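Local atomic coordinates of enoyl-CoA hydratase/isomerase family protein (Bacillus anthracis, PDB entry 3KQF), a protein that probably catalyses the reversible addition of water to the double bond of 2-trans-enoyl-CoA thioesters, as enoyl-CoA hydratases of the crotonase superfamily do. Residues A[251-254]-A[259-262]; A[53-58]-A[207-212]. All blocks are in the same frame, centred on the assembly; numbering follows the deposited sequence. Where two conformers were deposited one is given.

Interaction 1 of 2, residues A[251-254]-A[259-262]; sequences LQAF and TPMY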
loop_
_atom_site.group_PDB
_atom_site.type_symbol
_atom_site.label_atom_id
_atom_site.label_comp_id
_atom_site.label_asym_id
_atom_site.label_seq_id
_atom_site.Cartn_x
_atom_site.Cartn_y
_atom_site.Cartn_z
ATOM N N LEU A 251 -1.190 -31.229 -13.468
ATOM C CA LEU A 251 -2.480 -31.663 -13.973
ATOM C C LEU A 251 -2.738 -33.131 -13.636
ATOM O O LEU A 251 -3.790 -33.454 -13.106
ATOM C CB LEU A 251 -2.561 -31.450 -15.486
ATOM C CG LEU A 251 -2.512 -29.994 -15.957
ATOM C CD1 LEU A 251 -2.288 -29.897 -17.469
ATOM C CD2 LEU A 251 -3.778 -29.260 -15.543
ATOM N N GLN A 252 -1.762 -33.997 -13.919
ATOM C CA GLN A 252 -1.880 -35.443 -13.669
ATOM C C GLN A 252 -2.040 -35.714 -12.169
ATOM O O GLN A 252 -2.853 -36.548 -11.772
ATOM C CB GLN A 252 -0.649 -36.183 -14.218
ATOM C CG GLN A 252 -0.715 -37.727 -14.219
ATOM C CD GLN A 252 -1.620 -38.314 -15.302
ATOM O OE1 GLN A 252 -2.310 -37.591 -16.027
ATOM N NE2 GLN A 252 -1.603 -39.639 -15.422
ATOM N N ALA A 253 -1.260 -35.014 -11.344
ATOM C CA ALA A 253 -1.349 -35.163 -9.887
ATOM C C ALA A 253 -2.746 -34.780 -9.377
ATOM O O ALA A 253 -3.304 -35.456 -8.517
ATOM C CB ALA A 253 -0.284 -34.319 -9.195
ATOM N N PHE A 254 -3.304 -33.698 -9.914
ATOM C CA PHE A 254 -4.637 -33.246 -9.516
ATOM C C PHE A 254 -5.687 -34.281 -9.919
ATOM O O PHE A 254 -6.585 -34.602 -9.134
ATOM C CB PHE A 254 -4.954 -31.889 -10.141
ATOM C CG PHE A 254 -6.287 -31.323 -9.723
ATOM C CD1 PHE A 254 -6.381 -30.465 -8.633
ATOM C CD2 PHE A 254 -7.446 -31.646 -10.422
ATOM C CE1 PHE A 254 -7.609 -29.935 -8.247
ATOM C CE2 PHE A 254 -8.680 -31.122 -10.041
ATOM C CZ PHE A 254 -8.762 -30.266 -8.952
ATOM N N THR A 259 0.127 -36.202 -4.457
ATOM C CA THR A 259 1.038 -35.051 -4.360
ATOM C C THR A 259 1.907 -34.931 -5.611
ATOM O O THR A 259 2.475 -35.919 -6.056
ATOM C CB THR A 259 1.983 -35.179 -3.161
ATOM O OG1 THR A 259 1.230 -35.458 -1.973
ATOM C CG2 THR A 259 2.788 -33.884 -2.976
ATOM N N PRO A 260 2.028 -33.716 -6.176
ATOM C CA PRO A 260 2.865 -33.608 -7.362
ATOM C C PRO A 260 4.354 -33.600 -6.990
ATOM O O PRO A 260 4.717 -33.173 -5.893
ATOM C CB PRO A 260 2.424 -32.279 -7.986
ATOM C CG PRO A 260 1.953 -31.448 -6.816
ATOM C CD PRO A 260 1.382 -32.434 -5.818
HETATM N N MSE A 261 5.188 -34.127 -7.877
HETATM C CA MSE A 261 6.637 -34.158 -7.678
HETATM C C MSE A 261 7.293 -33.346 -8.777
HETATM O O MSE A 261 7.653 -33.865 -9.843
HETATM C CB MSE A 261 7.170 -35.599 -7.656
HETATM C CG MSE A 261 7.069 -36.271 -6.304
HETATM SE SE MSE A 261 7.584 -38.154 -6.351
HETATM C CE MSE A 261 8.977 -38.081 -7.725
ATOM N N TYR A 262 7.441 -32.060 -8.511
ATOM C CA TYR A 262 8.002 -31.152 -9.500
ATOM C C TYR A 262 9.519 -31.273 -9.558
ATOM O O TYR A 262 10.172 -31.561 -8.546
ATOM C CB TYR A 262 7.530 -29.726 -9.236
ATOM C CG TYR A 262 6.017 -29.593 -9.238
ATOM C CD1 TYR A 262 5.279 -29.904 -10.369
ATOM C CD2 TYR A 262 5.341 -29.102 -8.133
ATOM C CE1 TYR A 262 3.910 -29.766 -10.395
ATOM C CE2 TYR A 262 3.966 -28.943 -8.146
ATOM C CZ TYR A 262 3.250 -29.273 -9.282
ATOM O OH TYR A 262 1.882 -29.150 -9.300
#

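Interaction 2 of 2, residues A[53-58]-A[207-212]; sequences NTRVVI and NGPIAV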
loop_
_atom_site.group_PDB
_atom_site.type_symbol
_atom_site.label_atom_id
_atom_site.label_comp_id
_atom_site.label_asym_id
_atom_site.label_seq_id
_atom_site.Cartn_x
_atom_site.Cartn_y
_atom_site.Cartn_z
ATOM N N ASN A 53 19.137 -26.422 -7.829
ATOM C CA ASN A 53 18.581 -27.347 -6.838
ATOM C C ASN A 53 18.035 -26.610 -5.605
ATOM O O ASN A 53 17.263 -27.175 -4.826
ATOM C CB ASN A 53 19.653 -28.348 -6.405
ATOM C CG ASN A 53 19.108 -29.448 -5.515
ATOM O OD1 ASN A 53 17.919 -29.775 -5.559
ATOM N ND2 ASN A 53 19.985 -30.045 -4.715
ATOM N N THR A 54 18.445 -25.359 -5.425
ATOM C CA THR A 54 18.000 -24.554 -4.273
ATOM C C THR A 54 16.733 -23.794 -4.629
ATOM O O THR A 54 16.731 -22.958 -5.534
ATOM C CB THR A 54 19.089 -23.589 -3.808
ATOM O OG1 THR A 54 20.220 -24.352 -3.376
ATOM C CG2 THR A 54 18.595 -22.726 -2.643
ATOM N N ARG A 55 15.655 -24.077 -3.898
ATOM C CA ARG A 55 14.360 -23.473 -4.215
ATOM C C ARG A 55 13.924 -22.315 -3.337
ATOM O O ARG A 55 13.105 -21.518 -3.766
ATOM C CB ARG A 55 13.269 -24.548 -4.211
ATOM C CG ARG A 55 13.436 -25.596 -5.320
ATOM C CD ARG A 55 12.398 -26.708 -5.248
ATOM N NE ARG A 55 12.638 -27.718 -6.285
ATOM C CZ ARG A 55 11.818 -28.718 -6.579
ATOM N NH1 ARG A 55 10.661 -28.877 -5.936
ATOM N NH2 ARG A 55 12.152 -29.561 -7.545
ATOM N N VAL A 56 14.452 -22.241 -2.119
ATOM C CA VAL A 56 14.084 -21.210 -1.168
ATOM C C VAL A 56 15.279 -20.981 -0.280
ATOM O O VAL A 56 16.039 -21.930 0.044
ATOM C CB VAL A 56 12.900 -21.642 -0.245
ATOM C CG1 VAL A 56 12.493 -20.501 0.676
ATOM C CG2 VAL A 56 11.694 -22.110 -1.045
ATOM N N VAL A 57 15.409 -19.737 0.154
ATOM C CA VAL A 57 16.468 -19.311 1.041
ATOM C C VAL A 57 15.879 -18.702 2.319
ATOM O O VAL A 57 14.883 -17.940 2.281
ATOM C CB VAL A 57 17.334 -18.202 0.354
ATOM C CG1 VAL A 57 18.432 -17.688 1.304
ATOM C CG2 VAL A 57 17.930 -18.730 -0.960
ATOM N N ILE A 58 16.495 -19.030 3.443
ATOM C CA ILE A 58 16.116 -18.430 4.731
ATOM C C ILE A 58 17.312 -17.603 5.229
ATOM O O ILE A 58 18.447 -18.085 5.217
ATOM C CB ILE A 58 15.751 -19.501 5.783
ATOM C CG1 ILE A 58 14.528 -20.278 5.339
ATOM C CG2 ILE A 58 15.478 -18.829 7.148
ATOM C CD1 ILE A 58 14.286 -21.584 6.143
ATOM N N ASN A 207 6.132 -26.454 -4.305
ATOM C CA ASN A 207 5.433 -25.891 -5.466
ATOM C C ASN A 207 6.367 -25.892 -6.680
ATOM O O ASN A 207 7.569 -26.179 -6.548
ATOM C CB ASN A 207 4.874 -24.509 -5.149
ATOM C CG ASN A 207 3.764 -24.573 -4.133
ATOM O OD1 ASN A 207 3.114 -25.629 -3.978
ATOM N ND2 ASN A 207 3.542 -23.466 -3.414
ATOM N N GLY A 208 5.818 -25.636 -7.863
ATOM C CA GLY A 208 6.607 -25.715 -9.105
ATOM C C GLY A 208 7.699 -24.669 -9.098
ATOM O O GLY A 208 7.395 -23.501 -9.048
ATOM N N PRO A 209 8.986 -25.093 -9.149
ATOM C CA PRO A 209 10.044 -24.076 -9.034
ATOM C C PRO A 209 10.128 -23.084 -10.175
ATOM O O PRO A 209 10.543 -21.955 -9.955
ATOM C CB PRO A 209 11.341 -24.892 -8.894
ATOM C CG PRO A 209 11.013 -26.255 -9.373
ATOM C CD PRO A 209 9.518 -26.461 -9.206
ATOM N N ILE A 210 9.795 -23.499 -11.397
ATOM C CA ILE A 210 9.819 -22.562 -12.529
ATOM C C ILE A 210 8.707 -21.541 -12.297
ATOM O O ILE A 210 8.903 -20.333 -12.466
ATOM C CB ILE A 210 9.625 -23.294 -13.878
ATOM C CG1 ILE A 210 10.809 -24.219 -14.147
ATOM C CG2 ILE A 210 9.426 -22.297 -15.002
ATOM C CD1 ILE A 210 10.665 -25.045 -15.402
ATOM N N ALA A 211 7.562 -22.024 -11.826
ATOM C CA ALA A 211 6.396 -21.184 -11.545
ATOM C C ALA A 211 6.664 -20.177 -10.406
ATOM O O ALA A 211 6.360 -18.988 -10.526
ATOM C CB ALA A 211 5.176 -22.077 -11.191
ATOM N N VAL A 212 7.282 -20.652 -9.326
ATOM C CA VAL A 212 7.601 -19.790 -8.185
ATOM C C VAL A 212 8.594 -18.703 -8.622
ATOM O O VAL A 212 8.419 -17.525 -8.295
ATOM C CB VAL A 212 8.136 -20.588 -6.987
ATOM C CG1 VAL A 212 8.685 -19.655 -5.874
ATOM C CG2 VAL A 212 7.050 -21.510 -6.419
#

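Interaction 1 of 2, residues A[251-254]-A[259-262]
Ala253 and Pro260 meet where the chain doubles back after helix 245-255, their CA atoms 5.2 Å apart. Residues 251-254 make up about one turn near the end of that helix, whereas 259-262 run as an irregular, largely extended strip past its flank. Just four residues separate the two segments, and no hydrogen bond joins them. The contact is one of carbon on carbon: the CB of Ala253 points at the returning chain and lies 3.6 Å from Pro260 CB and 3.7 Å from Pro260 CA. The proline offers the CA-CB side of its ring rather than the CG end. The same methyl also reaches the backbone ahead of the ring, with Ala253 CB 4.2 Å from Thr259 C. The short methyl is consistent with so close an approach of helix and returning chain. In the crotonase fold, helices at the C-terminal end commonly take part in packing between subunits, and here the last helix and the tail after it lie against a second copy of the protein. Leu251 points away from the tail and the ring of Phe254 leads away from it; they pack on Arg76 and Leu73 of the second subunit, respectively, while Pro260 also touches Thr141 of that subunit. A polar tie to the helix lies next to the apolar touch: the backbone N of Met261, a selenomethionine in this crystal, donates to Glu249 OE2. The phenol of Tyr262 is held by Thr141 of the second subunit, its OH hydrogen-bonded to that residue's backbone O.

Interaction 2 of 2, residues A[53-58]-A[207-212]
Arg55 swings its CG away from its own carbonyl carbon and beside its backbone N (chi1 -65°), and from there the chain runs extended to NE (chi2 176°, chi3 -177°), long enough to carry the guanidinium across to Pro209. The two side chains meet at an angle. The CG of Pro209 stands over one face of the flat group, 3.7 Å above its plane and displaced toward the rim, so the touch is a ring carbon set against a planar cation. Arg55 NE and Pro209 CG are 3.8 Å apart, and Arg55 NH2 lies 3.9 Å from the same CG. Asn207 adds a looser approach, its backbone O standing obliquely 4.1 Å from Arg55 NH1, with no hydrogen bond between them. The polar end of Arg55 is gripped by backbone carbonyls outside the two segments: NH1 donates to Ala205 O and NH2 to Tyr262 O. Two such bonds on separate nitrogens should fix the rotation of the group above the proline. The contact joins the loop leading into strand 56-61, an inner parallel strand of the main sheet of the crotonase fold, to the start of helix 209-222. Gly208 occupies the N-cap of that helix and Pro209 its first turn, where a proline has no N-H to leave without a partner; the turn closes with Val212 N bonded to Gly208 O at 2.9 Å. Beneath, Val56 and Val212 do not meet directly but both pack on Ile204 of helix 193-206. The amide of Asn207 faces the second subunit, where ND2 donates to the backbone O of both Tyr168 and Thr169.

Tyr262 joins the two contacts, whose centres are about 16 Å apart. The carbonyl that receives Arg55 in interaction 2 belongs to the tail of interaction 1, and the ring of the same tyrosine packs on the start of helix 209-222, with Tyr262 CD2 3.5 Å from Gly208 N. Interaction 1 lies far out, its centre about 29 Å from the centre of the chain, and is a local, purely apolar touch between the last helix and its own tail. Interaction 2, its centre about 14 Å from that of the chain, spans 148 intervening residues to connect the loop entering an inner strand of the main sheet with that helix start, pairing a cation held by carbonyls with a proline ring. Both are partly buried and both border the second subunit.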